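Local atomic coordinates of heme-binding protein A / AI-2 binding protein A (Helicobacter pylori SS1, PDB entry 6OFQ), a protein that binds peptides in the periplasm as a type II substrate-binding protein and probably hands them to an ABC transporter for import. Residues N270-E275 against I327-A332; I283-S288 against V506-S511; L291-L296 against Q333-P338; D321-V326 against V389-S394. All coordinates share one frame; numbering follows the deposited sequence.

Contact 1. Residues N270-E275 against I327-A332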
# COMPACT_ATOMS: atom_id res chain seq x y z
N ASN A 270 -19.71 -2.34 1.26
CA ASN A 270 -20.48 -1.81 0.14
C ASN A 270 -21.06 -0.46 0.50
O ASN A 270 -21.73 -0.27 1.51
CB ASN A 270 -21.65 -2.72 -0.15
CG ASN A 270 -21.23 -3.90 -0.95
OD1 ASN A 270 -20.32 -3.84 -1.82
ND2 ASN A 270 -21.85 -5.03 -0.61
N LEU A 271 -20.67 0.54 -0.28
CA LEU A 271 -21.03 1.86 0.09
C LEU A 271 -22.54 2.22 0.06
O LEU A 271 -22.98 3.08 0.84
CB LEU A 271 -20.21 2.87 -0.71
CG LEU A 271 -18.71 2.71 -0.37
CD1 LEU A 271 -17.86 3.19 -1.50
CD2 LEU A 271 -18.49 3.44 0.94
N ASN A 272 -23.29 1.42 -0.68
CA ASN A 272 -24.74 1.58 -0.52
C ASN A 272 -25.32 0.90 0.70
O ASN A 272 -26.53 0.99 0.88
CB ASN A 272 -25.45 1.15 -1.79
CG ASN A 272 -25.40 -0.32 -2.03
OD1 ASN A 272 -24.77 -1.09 -1.32
ND2 ASN A 272 -26.00 -0.71 -3.15
N GLU A 273 -24.51 0.32 1.59
CA GLU A 273 -25.01 -0.21 2.86
C GLU A 273 -24.62 0.64 4.04
O GLU A 273 -25.07 0.35 5.15
CB GLU A 273 -24.50 -1.64 3.11
CG GLU A 273 -25.02 -2.59 2.04
CD GLU A 273 -24.48 -4.00 2.12
OE1 GLU A 273 -23.77 -4.30 3.10
OE2 GLU A 273 -24.69 -4.79 1.19
N VAL A 274 -23.81 1.67 3.83
CA VAL A 274 -23.34 2.45 4.94
C VAL A 274 -24.44 3.17 5.67
O VAL A 274 -24.44 3.19 6.91
CB VAL A 274 -22.28 3.46 4.41
CG1 VAL A 274 -21.95 4.48 5.49
CG2 VAL A 274 -21.06 2.65 4.07
N GLU A 275 -25.38 3.76 4.93
CA GLU A 275 -26.49 4.45 5.58
C GLU A 275 -27.30 3.53 6.48
O GLU A 275 -27.55 3.89 7.62
CB GLU A 275 -27.36 5.23 4.58
CG GLU A 275 -28.67 5.77 5.16
CD GLU A 275 -29.61 6.31 4.09
OE1 GLU A 275 -29.48 7.50 3.71
OE2 GLU A 275 -30.49 5.52 3.65
N ILE A 327 -20.79 4.11 -7.95
CA ILE A 327 -19.88 3.16 -7.39
C ILE A 327 -19.69 3.52 -5.94
O ILE A 327 -19.51 2.63 -5.13
CB ILE A 327 -18.50 3.08 -8.08
CG1 ILE A 327 -18.57 2.43 -9.45
CG2 ILE A 327 -17.45 2.35 -7.24
CD1 ILE A 327 -19.86 2.50 -10.24
N TYR A 328 -19.51 4.79 -5.63
CA TYR A 328 -19.15 5.16 -4.29
C TYR A 328 -20.24 5.73 -3.43
O TYR A 328 -20.04 6.06 -2.27
CB TYR A 328 -17.95 6.15 -4.31
CG TYR A 328 -16.60 5.52 -4.72
CD1 TYR A 328 -15.86 4.73 -3.86
CD2 TYR A 328 -16.16 5.64 -6.02
CE1 TYR A 328 -14.71 4.08 -4.28
CE2 TYR A 328 -14.98 5.03 -6.45
CZ TYR A 328 -14.28 4.25 -5.58
OH TYR A 328 -13.10 3.70 -6.06
N GLU A 329 -21.45 5.90 -4.01
CA GLU A 329 -22.53 6.53 -3.30
C GLU A 329 -22.14 7.84 -2.66
O GLU A 329 -22.61 8.25 -1.60
CB GLU A 329 -23.13 5.58 -2.26
CG GLU A 329 -23.60 4.31 -2.91
CD GLU A 329 -25.00 4.40 -3.53
OE1 GLU A 329 -25.78 5.30 -3.21
OE2 GLU A 329 -25.22 3.54 -4.38
N GLY A 330 -21.29 8.57 -3.38
CA GLY A 330 -20.89 9.86 -2.92
C GLY A 330 -19.72 9.93 -1.96
O GLY A 330 -19.25 11.00 -1.56
N PHE A 331 -19.28 8.76 -1.49
CA PHE A 331 -18.23 8.67 -0.44
C PHE A 331 -16.81 8.71 -1.07
O PHE A 331 -15.99 7.83 -0.86
CB PHE A 331 -18.36 7.36 0.34
CG PHE A 331 -19.58 7.32 1.22
CD1 PHE A 331 -19.57 7.86 2.49
CD2 PHE A 331 -20.71 6.67 0.78
CE1 PHE A 331 -20.70 7.77 3.33
CE2 PHE A 331 -21.83 6.57 1.59
CZ PHE A 331 -21.83 7.12 2.85
N ALA A 332 -16.57 9.76 -1.86
CA ALA A 332 -15.30 9.93 -2.56
C ALA A 332 -15.24 11.33 -3.13
O ALA A 332 -16.25 11.99 -3.30
CB ALA A 332 -15.22 8.93 -3.70
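Leu271 packs against a type I' beta turn, Tyr328 to Phe331, that leads helix 320-328 into strand 332-334. The turn is closed by Phe331 N, which donates to Tyr328 O over 2.9 Å. Glu329 and Gly330 both have positive phi; a side chain at Gly330 would collide with the carbonyl oxygen of Glu329, a penalty glycine avoids. The forked end of Leu271 suits the corner, since its two methyls serve two aromatic residues. CD1 comes obliquely to Tyr328 CD1 at 3.5 Å, while CD2 lies 3.9 Å from Phe331 CD2, the leucine and phenylalanine side chains sliding past each other in opposite directions. With its CG anti to the carbonyl carbon (chi1 -63°), Leu271 keeps that fork over the turn.

Val274, at the start of helix 274-278, comes toward Phe331 from the opposite direction, its CG1 meeting the ring obliquely, 3.7 Å from CZ. The same valine also touches Val285 and Val506, so this corner of the type II binding protein lies beside the strand pair 283-288 and 497-510, and the phenylalanine bridges from the turn to it. One edge of the Phe331 ring has the carbonyl oxygen of Tyr328 in its plane.

Glu329 covers the more exposed side with its aliphatic part. Its CG lies 3.8 Å from the carbonyl carbon of Leu271, and the bend beyond it (chi2 -83°) turns the carboxylate toward Asn272, OE2 resting 3.5 Å from Asn272 CB, a van der Waals touch and not a polar bond.

Contact 2. Residues I283-S288 against V506-S511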
# COMPACT_ATOMS: atom_id res chain seq x y z
N ILE A 283 -23.49 0.20 16.16
CA ILE A 283 -22.54 0.25 15.04
C ILE A 283 -22.19 1.69 14.81
O ILE A 283 -23.06 2.56 14.89
CB ILE A 283 -23.09 -0.42 13.78
CG1 ILE A 283 -23.12 -1.93 14.06
CG2 ILE A 283 -22.30 -0.02 12.52
CD1 ILE A 283 -23.80 -2.78 13.02
N VAL A 284 -20.91 1.94 14.56
CA VAL A 284 -20.34 3.27 14.26
C VAL A 284 -19.71 3.05 12.88
O VAL A 284 -19.07 2.01 12.64
CB VAL A 284 -19.29 3.67 15.34
CG1 VAL A 284 -18.33 4.81 14.99
CG2 VAL A 284 -20.04 3.99 16.64
N VAL A 285 -19.73 4.08 12.04
CA VAL A 285 -19.02 4.01 10.79
C VAL A 285 -18.05 5.19 10.82
O VAL A 285 -18.47 6.35 10.67
CB VAL A 285 -19.94 4.08 9.58
CG1 VAL A 285 -19.12 4.05 8.30
CG2 VAL A 285 -20.86 2.87 9.59
N ASP A 286 -16.75 4.88 10.94
CA ASP A 286 -15.76 5.96 10.91
C ASP A 286 -15.55 6.41 9.48
O ASP A 286 -15.58 5.60 8.53
CB ASP A 286 -14.39 5.38 11.33
CG ASP A 286 -14.27 4.96 12.77
OD1 ASP A 286 -15.19 5.21 13.55
OD2 ASP A 286 -13.14 4.52 13.13
N LYS A 287 -15.37 7.73 9.26
CA LYS A 287 -15.16 8.27 7.92
C LYS A 287 -14.13 9.36 7.98
O LYS A 287 -14.21 10.22 8.87
CB LYS A 287 -16.45 8.87 7.32
CG LYS A 287 -17.62 7.91 7.29
CD LYS A 287 -18.88 8.52 6.66
CE LYS A 287 -20.11 7.75 7.11
NZ LYS A 287 -20.40 8.06 8.55
N SER A 288 -13.18 9.30 7.07
CA SER A 288 -12.28 10.43 6.88
C SER A 288 -11.83 10.58 5.44
O SER A 288 -12.17 9.74 4.62
CB SER A 288 -11.07 10.30 7.81
OG SER A 288 -10.24 9.21 7.45
N VAL A 506 -13.77 4.52 4.92
CA VAL A 506 -15.08 4.25 5.50
C VAL A 506 -15.04 2.91 6.23
O VAL A 506 -14.85 1.88 5.55
CB VAL A 506 -16.22 4.27 4.48
CG1 VAL A 506 -17.58 4.03 5.17
CG2 VAL A 506 -16.23 5.59 3.74
N VAL A 507 -15.05 2.93 7.57
CA VAL A 507 -14.76 1.72 8.36
C VAL A 507 -15.84 1.49 9.40
O VAL A 507 -15.86 2.11 10.45
CB VAL A 507 -13.37 1.80 9.03
CG1 VAL A 507 -13.21 0.56 9.95
CG2 VAL A 507 -12.26 1.81 8.02
N PRO A 508 -16.77 0.56 9.08
CA PRO A 508 -17.77 0.21 10.10
C PRO A 508 -17.25 -0.70 11.21
O PRO A 508 -16.39 -1.56 10.97
CB PRO A 508 -18.78 -0.61 9.28
CG PRO A 508 -18.49 -0.34 7.83
CD PRO A 508 -17.00 -0.10 7.80
N HIS A 509 -17.66 -0.42 12.44
CA HIS A 509 -17.27 -1.26 13.55
C HIS A 509 -18.28 -1.20 14.65
O HIS A 509 -19.15 -0.34 14.68
CB HIS A 509 -15.87 -0.90 14.05
CG HIS A 509 -15.75 0.51 14.50
ND1 HIS A 509 -16.03 0.95 15.78
CD2 HIS A 509 -15.44 1.63 13.80
CE1 HIS A 509 -15.81 2.24 15.88
NE2 HIS A 509 -15.48 2.68 14.68
N LEU A 510 -18.21 -2.18 15.54
CA LEU A 510 -19.00 -2.07 16.76
C LEU A 510 -18.60 -0.88 17.64
O LEU A 510 -17.41 -0.52 17.68
CB LEU A 510 -18.97 -3.39 17.56
CG LEU A 510 -19.36 -4.63 16.82
CD1 LEU A 510 -19.15 -5.86 17.67
CD2 LEU A 510 -20.80 -4.62 16.36
N SER A 511 -19.58 -0.27 18.30
CA SER A 511 -19.32 0.86 19.18
C SER A 511 -18.33 0.58 20.29
O SER A 511 -17.57 1.48 20.67
CB SER A 511 -20.63 1.41 19.77
OG SER A 511 -21.27 0.40 20.52
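Strands 283-288 and 506-510 run antiparallel, the axes of these short segments 4.4 Å apart at closest and 157° between directions, as a two-stranded part of the sheet built around the long strand 497-510. Val284 and His509 form one hydrogen-bonded pair, with Val284 N to His509 O at 2.9 Å and a matching bond back. Asp286 and Val507 form the next, Val507 N giving to Asp286 O over 2.9 Å. Between them Val285 faces Pro508 in a non-hydrogen-bonded pair, where the missing N-H of Pro508 costs no bond to 283-288; the backbone of Pro508 bonds instead to Met266. The end of the long strand thus pairs with 283-288 on one side and bonds to Met264 and Met266 on the other.

On the face of Val285, Pro508 and Val506, beta-branched and cyclic residues make a compact apolar layer under helices 251-259 and 274-278. Val285 CG1 and Val506 CG1 are tight at 3.5 Å. Lys287 sends its amine away to a salt bridge with Glu278.

The other face is built round His509. Its CG sits between the backbone N and the carbonyl carbon (chi1 58°), which brings the ring across to Val284 and Asp286. Val284 CB lies over one ring face, a CH-pi contact 4.2 Å from the centroid. With an acceptor at each ring nitrogen the histidine is probably doubly protonated, a state the nearby carboxylate would favour. NE2 gives its proton to Asp286 OD1 over 2.8 Å, reaching it from above the carboxylate plane, and ND1 donates to Leu510 O over 2.8 Å.

Contact 3. Residues L291-L296 against Q333-P338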
# COMPACT_ATOMS: atom_id res chain seq x y z
N LEU A 291 -6.15 8.80 2.39
CA LEU A 291 -4.85 8.90 1.68
C LEU A 291 -4.82 7.95 0.49
O LEU A 291 -3.76 7.44 0.09
CB LEU A 291 -3.64 8.67 2.57
CG LEU A 291 -3.45 9.78 3.59
CD1 LEU A 291 -2.47 9.38 4.67
CD2 LEU A 291 -2.71 10.91 2.88
N LEU A 292 -5.99 7.75 -0.09
CA LEU A 292 -6.24 6.75 -1.13
C LEU A 292 -6.48 7.36 -2.48
O LEU A 292 -7.13 8.40 -2.62
CB LEU A 292 -7.55 6.01 -0.77
CG LEU A 292 -7.59 5.30 0.58
CD1 LEU A 292 -8.98 5.11 1.17
CD2 LEU A 292 -6.96 3.94 0.35
N ALA A 293 -6.05 6.68 -3.54
CA ALA A 293 -6.41 7.04 -4.90
C ALA A 293 -6.80 5.77 -5.65
O ALA A 293 -6.24 4.69 -5.38
CB ALA A 293 -5.29 7.76 -5.64
N SER A 294 -7.78 5.87 -6.54
CA SER A 294 -8.29 4.76 -7.37
C SER A 294 -8.42 5.26 -8.80
O SER A 294 -8.97 6.32 -9.04
CB SER A 294 -9.67 4.34 -6.80
OG SER A 294 -10.16 3.24 -7.55
N TRP A 295 -7.97 4.44 -9.75
CA TRP A 295 -7.86 4.91 -11.16
C TRP A 295 -7.93 3.72 -12.10
O TRP A 295 -7.99 2.58 -11.65
CB TRP A 295 -6.62 5.78 -11.41
CG TRP A 295 -5.30 5.09 -11.28
CD1 TRP A 295 -4.61 4.47 -12.26
CD2 TRP A 295 -4.57 4.86 -10.08
NE1 TRP A 295 -3.44 3.93 -11.77
CE2 TRP A 295 -3.38 4.17 -10.42
CE3 TRP A 295 -4.74 5.23 -8.75
CZ2 TRP A 295 -2.43 3.81 -9.48
CZ3 TRP A 295 -3.81 4.87 -7.83
CH2 TRP A 295 -2.68 4.15 -8.19
N LEU A 296 -7.95 4.01 -13.38
CA LEU A 296 -7.87 2.97 -14.37
C LEU A 296 -6.47 3.02 -14.98
O LEU A 296 -6.09 4.06 -15.55
CB LEU A 296 -9.00 3.19 -15.36
CG LEU A 296 -9.18 2.16 -16.46
CD1 LEU A 296 -9.68 0.82 -15.92
CD2 LEU A 296 -10.15 2.67 -17.51
N GLN A 333 -14.06 11.76 -3.52
CA GLN A 333 -13.83 13.01 -4.24
C GLN A 333 -13.30 12.71 -5.63
O GLN A 333 -12.52 11.75 -5.79
CB GLN A 333 -12.84 13.89 -3.43
CG GLN A 333 -12.46 15.20 -4.10
CD GLN A 333 -11.66 16.20 -3.26
OE1 GLN A 333 -11.62 16.08 -2.04
NE2 GLN A 333 -11.10 17.24 -3.91
N LYS A 334 -13.65 13.47 -6.65
CA LYS A 334 -13.15 13.27 -8.00
C LYS A 334 -11.62 13.37 -8.03
O LYS A 334 -11.06 14.33 -7.50
CB LYS A 334 -13.76 14.34 -8.91
CG LYS A 334 -13.23 14.36 -10.34
CD LYS A 334 -14.01 15.23 -11.33
CE LYS A 334 -14.85 16.34 -10.77
NZ LYS A 334 -15.76 16.80 -11.85
N MET A 335 -10.97 12.37 -8.63
CA MET A 335 -9.52 12.39 -8.75
C MET A 335 -9.10 13.28 -9.92
O MET A 335 -9.71 13.28 -11.01
CB MET A 335 -9.02 10.97 -8.90
CG MET A 335 -7.51 10.80 -9.01
SD MET A 335 -7.12 9.04 -9.14
CE MET A 335 -5.34 9.09 -9.33
N VAL A 336 -8.05 14.08 -9.66
CA VAL A 336 -7.44 14.97 -10.64
C VAL A 336 -5.97 14.61 -10.79
O VAL A 336 -5.55 14.22 -11.88
CB VAL A 336 -7.60 16.43 -10.21
CG1 VAL A 336 -6.99 17.33 -11.26
CG2 VAL A 336 -9.10 16.76 -10.08
N ASN A 337 -5.16 14.69 -9.75
CA ASN A 337 -3.74 14.33 -9.74
C ASN A 337 -3.53 12.91 -9.25
O ASN A 337 -4.43 12.27 -8.66
CB ASN A 337 -2.94 15.31 -8.88
CG ASN A 337 -3.12 16.76 -9.35
OD1 ASN A 337 -2.81 17.01 -10.53
ND2 ASN A 337 -3.69 17.63 -8.51
N PRO A 338 -2.32 12.36 -9.40
CA PRO A 338 -2.12 10.95 -9.01
C PRO A 338 -2.22 10.64 -7.54
O PRO A 338 -2.37 9.48 -7.20
CB PRO A 338 -0.73 10.60 -9.50
CG PRO A 338 -0.52 11.58 -10.63
CD PRO A 338 -1.18 12.87 -10.20
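Met335 lays its straight side chain against strand 292-298, where its terminal methyl overlaps Ala293 and Trp295. Every torsion is close to anti, beginning with CG anti to the backbone N (chi1 -179°), and this full extension carries the thioether from the loop to the strand. CE ends 3.9 Å from Ala293 CB. The same methyl lies 3.9 Å from Trp295 CE3, approaching the indole obliquely. One atom back, SD rests 3.3 Å from the carbonyl oxygen of Ser294 and 4.0 Å from Trp295 CB. A slim, unbranched, polarisable side chain suits this slot, since it can pass a backbone carbonyl and still bring a methyl to two neighbours.

Ala293 and Trp295 alternate with Ser294, so they meet the loop while the serine turns the other way, toward a weak hydrogen bond with Tyr328. The smallness of Ala293 matters, because its CB also has Pro338 O at 3.7 Å, and so small a methyl lets both the carbonyl and the methionine come close.

Every residue that touches here is buried. Strand 292-298 is flanked by strands 423-429 and 497-510 of the mixed sheet; Met335 packs on Tyr497, Pro499 and Tyr502 of the latter, and Trp295 meets Tyr497 edge-to-face. Beyond the indole and Pro338 lies helix 436-443, whose Trp443 touches both, so Met335 lies on the sheet and Pro338 reaches the helix.

Contact 4. Residues D321-V326 against V389-S394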
# COMPACT_ATOMS: atom_id res chain seq x y z
N ASP A 321 -18.12 12.18 -12.22
CA ASP A 321 -19.13 12.59 -11.23
C ASP A 321 -20.22 11.50 -11.07
O ASP A 321 -20.64 11.11 -9.97
CB ASP A 321 -19.79 13.93 -11.55
CG ASP A 321 -18.86 15.11 -11.43
OD1 ASP A 321 -17.91 15.12 -10.62
OD2 ASP A 321 -19.13 16.12 -12.09
N ASP A 322 -20.67 10.94 -12.18
CA ASP A 322 -21.66 9.85 -12.16
C ASP A 322 -21.09 8.57 -11.58
O ASP A 322 -21.72 7.84 -10.81
CB ASP A 322 -22.16 9.63 -13.58
CG ASP A 322 -23.40 8.79 -13.63
OD1 ASP A 322 -24.35 9.20 -12.92
OD2 ASP A 322 -23.47 7.86 -14.44
N TYR A 323 -19.84 8.27 -11.93
CA TYR A 323 -19.16 7.13 -11.35
C TYR A 323 -19.11 7.20 -9.83
O TYR A 323 -19.35 6.17 -9.15
CB TYR A 323 -17.77 7.01 -11.98
CG TYR A 323 -16.94 5.82 -11.56
CD1 TYR A 323 -17.01 4.64 -12.22
CD2 TYR A 323 -16.02 5.88 -10.54
CE1 TYR A 323 -16.31 3.53 -11.82
CE2 TYR A 323 -15.24 4.80 -10.21
CZ TYR A 323 -15.37 3.61 -10.83
OH TYR A 323 -14.62 2.52 -10.43
N ILE A 324 -18.74 8.33 -9.28
CA ILE A 324 -18.72 8.51 -7.86
C ILE A 324 -20.09 8.29 -7.21
O ILE A 324 -20.16 7.68 -6.16
CB ILE A 324 -18.00 9.81 -7.48
CG1 ILE A 324 -16.51 9.57 -7.83
CG2 ILE A 324 -18.29 10.28 -6.06
CD1 ILE A 324 -15.75 10.88 -7.72
N LYS A 325 -21.13 8.82 -7.84
CA LYS A 325 -22.49 8.50 -7.36
C LYS A 325 -22.86 7.03 -7.38
O LYS A 325 -23.31 6.51 -6.35
CB LYS A 325 -23.47 9.33 -8.20
CG LYS A 325 -23.39 10.80 -7.89
CD LYS A 325 -24.36 11.73 -8.61
CE LYS A 325 -24.00 13.16 -8.21
NZ LYS A 325 -24.99 14.20 -8.58
N VAL A 326 -22.62 6.34 -8.49
CA VAL A 326 -22.93 4.92 -8.64
C VAL A 326 -22.10 3.95 -7.85
O VAL A 326 -22.61 2.98 -7.27
CB VAL A 326 -22.83 4.47 -10.12
CG1 VAL A 326 -23.08 2.98 -10.29
CG2 VAL A 326 -23.89 5.25 -10.85
N VAL A 389 -18.63 -2.77 -15.21
CA VAL A 389 -19.80 -2.60 -16.07
C VAL A 389 -20.01 -1.14 -16.49
O VAL A 389 -20.29 -0.85 -17.64
CB VAL A 389 -21.02 -3.18 -15.35
CG1 VAL A 389 -22.34 -2.75 -16.00
CG2 VAL A 389 -20.93 -4.68 -15.26
N PHE A 390 -19.76 -0.22 -15.57
CA PHE A 390 -19.81 1.22 -15.83
C PHE A 390 -18.80 1.60 -16.90
O PHE A 390 -19.14 2.35 -17.81
CB PHE A 390 -19.62 1.99 -14.51
CG PHE A 390 -19.83 3.49 -14.60
CD1 PHE A 390 -18.91 4.31 -15.25
CD2 PHE A 390 -20.99 4.08 -14.11
CE1 PHE A 390 -19.12 5.67 -15.37
CE2 PHE A 390 -21.19 5.46 -14.18
CZ PHE A 390 -20.25 6.25 -14.82
N ILE A 391 -17.55 1.15 -16.76
CA ILE A 391 -16.52 1.54 -17.71
C ILE A 391 -16.90 0.95 -19.08
O ILE A 391 -16.74 1.58 -20.14
CB ILE A 391 -15.10 1.13 -17.27
CG1 ILE A 391 -14.71 1.77 -15.93
CG2 ILE A 391 -14.07 1.42 -18.34
CD1 ILE A 391 -14.71 3.27 -15.87
N GLN A 392 -17.33 -0.31 -19.11
CA GLN A 392 -17.74 -0.96 -20.35
C GLN A 392 -18.85 -0.15 -21.00
O GLN A 392 -18.82 0.06 -22.21
CB GLN A 392 -18.25 -2.37 -20.01
CG GLN A 392 -18.73 -3.18 -21.20
CD GLN A 392 -19.30 -4.49 -20.69
OE1 GLN A 392 -20.32 -4.56 -19.97
NE2 GLN A 392 -18.62 -5.54 -21.08
N ALA A 393 -19.80 0.34 -20.22
CA ALA A 393 -20.95 1.05 -20.81
C ALA A 393 -20.53 2.42 -21.30
O ALA A 393 -20.94 2.85 -22.38
CB ALA A 393 -22.04 1.30 -19.79
N SER A 394 -19.65 3.07 -20.54
CA SER A 394 -19.21 4.41 -20.95
C SER A 394 -18.41 4.31 -22.24
O SER A 394 -18.61 5.12 -23.16
CB SER A 394 -18.24 4.94 -19.89
OG SER A 394 -18.85 5.16 -18.63
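Phe390 O is held by two donors of Ser394, the backbone N at 2.9 Å and the hydroxyl OG at 2.9 Å, which reach it from opposite faces of the carbonyl plane. A serine suits the position because its short hydroxyl can fold back onto the turn before it, satisfying itself within the helix. The side chain of Phe390 points to helix 320-328, its CG anti to the backbone N (chi1 -172°).

There the ring meets Tyr323 in a T-shaped stack, the tyrosine's edge toward the phenylalanine's face, with centroids 5.3 Å apart and planes at 79°. Tyr323 CD1 is 3.6 Å from Phe390 CD1, and Tyr323 CB also sits over this face, 4.2 Å from the centroid. The segments run nearly antiparallel (151°) with axes 11.5 Å apart, a wide spacing that the two large rings fill.

Helix 386-396 connects strands 373-380 and 400-407, parallel neighbours, and so forms a beta-alpha-beta crossover. Tyr323 and Ile391 both pack on Phe425 of strand 423-429, which places this face of both helices on the same sheet.

Asp322 brings OD2 near the plane of the Phe390 ring, 3.3 Å from CE2, where the weakly positive C-H edge would suit a carboxylate. Val326 CG2 adds a looser apolar touch to the same carbon.

In the fold
Contacts 1, 3 and 4 form a connected group, with centres 14 to 16 Å apart. Helix 320-328 serves contacts 1 and 4, and the strand after it, 332-334, leads into contact 3; Lys334 and Asp321 tie contacts 3 and 4 by a salt bridge. The centre of contact 2 lies about 13 Å from that of contact 1, which it touches through Val274 and Phe331, but about 26 Å from that of contact 4. Along the chain, contacts 3 and 4 are nested inside the loop closed by contact 2. Strand 497-510 runs past 283-288, 292-298 and 332-334, so the long strand of contact 2 borders both strands of contact 3 in the same sheet.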